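Local coordinates for sulfite dehydrogenase (Paracoccus pantotrophus, PDB 2XTS), which probably oxidises protein-bound sulfane sulfur at a molybdenum cofactor and passes the electrons on to heme c, at residues Q352-K355 with D356-R359. Residues are numbered along the deposited sequence; the frame is centred on the assembly and turned at random.
With GOL (glycerol), chain H.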
loop_
_atom_site.group_PDB
_atom_site.type_symbol
_atom_site.label_atom_id
_atom_site.label_comp_id
_atom_site.label_asym_id
_atom_site.label_seq_id
_atom_site.Cartn_x
_atom_site.Cartn_y
_atom_site.Cartn_z
ATOM N N GLN A 352 -9.653 26.447 0.488
ATOM C CA GLN A 352 -10.064 26.014 -0.834
ATOM C C GLN A 352 -11.173 26.908 -1.401
ATOM O O GLN A 352 -12.219 27.044 -0.793
ATOM C CB GLN A 352 -10.536 24.558 -0.774
ATOM C CG GLN A 352 -10.794 23.941 -2.122
ATOM C CD GLN A 352 -11.446 22.567 -2.024
ATOM O OE1 GLN A 352 -11.661 22.046 -0.932
ATOM N NE2 GLN A 352 -11.753 21.965 -3.169
ATOM N N PRO A 353 -10.966 27.455 -2.613
ATOM C CA PRO A 353 -11.941 28.362 -3.199
ATOM C C PRO A 353 -13.061 27.642 -3.937
ATOM O O PRO A 353 -12.905 26.482 -4.344
ATOM C CB PRO A 353 -11.101 29.166 -4.200
ATOM C CG PRO A 353 -10.083 28.198 -4.675
ATOM C CD PRO A 353 -9.729 27.421 -3.418
ATOM N N THR A 354 -14.157 28.347 -4.183
ATOM C CA THR A 354 -15.163 27.858 -5.110
ATOM C C THR A 354 -14.658 27.929 -6.550
ATOM O O THR A 354 -13.734 28.683 -6.870
ATOM C CB THR A 354 -16.474 28.648 -5.029
ATOM O OG1 THR A 354 -16.239 30.012 -5.407
ATOM C CG2 THR A 354 -17.081 28.557 -3.649
ATOM N N LYS A 355 -15.297 27.167 -7.420
ATOM C CA LYS A 355 -15.031 27.229 -8.867
ATOM C C LYS A 355 -15.247 28.660 -9.373
ATOM O O LYS A 355 -14.452 29.201 -10.145
ATOM C CB LYS A 355 -15.932 26.253 -9.649
ATOM C CG LYS A 355 -15.792 24.773 -9.278
ATOM C CD LYS A 355 -16.797 23.898 -10.036
ATOM C CE LYS A 355 -16.187 23.499 -11.390
ATOM N NZ LYS A 355 -17.000 22.551 -12.237
ATOM N N ASP A 356 -16.336 29.276 -8.933
ATOM C CA ASP A 356 -16.626 30.640 -9.346
ATOM C C ASP A 356 -15.562 31.629 -8.874
ATOM O O ASP A 356 -15.210 32.541 -9.607
ATOM C CB ASP A 356 -17.998 31.067 -8.813
ATOM C CG ASP A 356 -19.144 30.492 -9.605
ATOM O OD1 ASP A 356 -18.926 30.059 -10.745
ATOM O OD2 ASP A 356 -20.286 30.504 -9.081
ATOM N N ALA A 357 -15.047 31.453 -7.658
ATOM C CA ALA A 357 -13.992 32.345 -7.167
ATOM C C ALA A 357 -12.728 32.217 -8.026
ATOM O O ALA A 357 -12.046 33.205 -8.308
ATOM C CB ALA A 357 -13.674 32.089 -5.681
ATOM N N LEU A 358 -12.410 30.989 -8.405
ATOM C CA LEU A 358 -11.275 30.759 -9.306
ATOM C C LEU A 358 -11.482 31.386 -10.675
ATOM O O LEU A 358 -10.596 32.079 -11.176
ATOM C CB LEU A 358 -10.990 29.276 -9.450
ATOM C CG LEU A 358 -10.293 28.622 -8.258
ATOM C CD1 LEU A 358 -10.428 27.113 -8.381
ATOM C CD2 LEU A 358 -8.855 29.022 -8.205
ATOM N N ARG A 359 -12.645 31.150 -11.265
ATOM C CA ARG A 359 -12.949 31.663 -12.605
ATOM C C ARG A 359 -13.043 33.195 -12.646
ATOM O O ARG A 359 -12.701 33.792 -13.658
ATOM C CB ARG A 359 -14.215 31.026 -13.175
ATOM C CG ARG A 359 -14.052 29.582 -13.496
ATOM C CD ARG A 359 -15.198 28.987 -14.254
ATOM N NE ARG A 359 -16.439 28.924 -13.489
ATOM C CZ ARG A 359 -17.246 27.874 -13.368
ATOM N NH1 ARG A 359 -16.981 26.714 -13.955
ATOM N NH2 ARG A 359 -18.351 27.996 -12.650
HETATM C C1 GOL H . -18.771 25.810 -6.092
HETATM O O1 GOL H . -17.388 25.506 -6.384
HETATM C C2 GOL H . -19.514 26.677 -7.135
HETATM O O2 GOL H . -18.783 27.846 -7.500
HETATM C C3 GOL H . -19.807 25.898 -8.410
HETATM O O3 GOL H . -20.703 24.854 -8.166
#
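Thr354 caps the first turn of helix 355-362: its OG1 accepts from Ala357 N at 2.9 Å, while its carbonyl O takes Leu358 N at 3.1 Å. Chi1 of 63° tucks OG1 back toward the first turn, where it can reach Ala357 N in a classic N-cap bond. The next two amides, Lys355 N and Asp356 N, donate to O1 and O2 of a glycerol, probably from the crystallisation liquor. Just before the cap, the Pro353 ring packs obliquely on Leu358, CG to CG at 3.6 Å, and Phe159 of the cytochrome chain lies against Pro353 and Ala357. Along Arg359, CB and CG pass beside Lys355 O, which also receives Arg359 N at 2.9 Å; CD and NE pass the same oxygen more loosely. The chain then bends at chi3 (-67°), turning the guanidinium so that Lys355 CB lies over one face, offset toward the rim. In the guanidinium plane NH2 makes a salt bridge to Asp356 OD1 at 2.9 Å. NH1 comes within 4.5 Å of Lys355 NZ, but both bind Glu388 OE2, and Trp128 O and Glu127 O, respectively, take further bonds from them. Glu388, shared by both, and Asp356, paired with Arg359, would offset the like charges, and this polar cluster joins the first helical turn to strand 384-389 and the loop carrying Glu127 and Trp128.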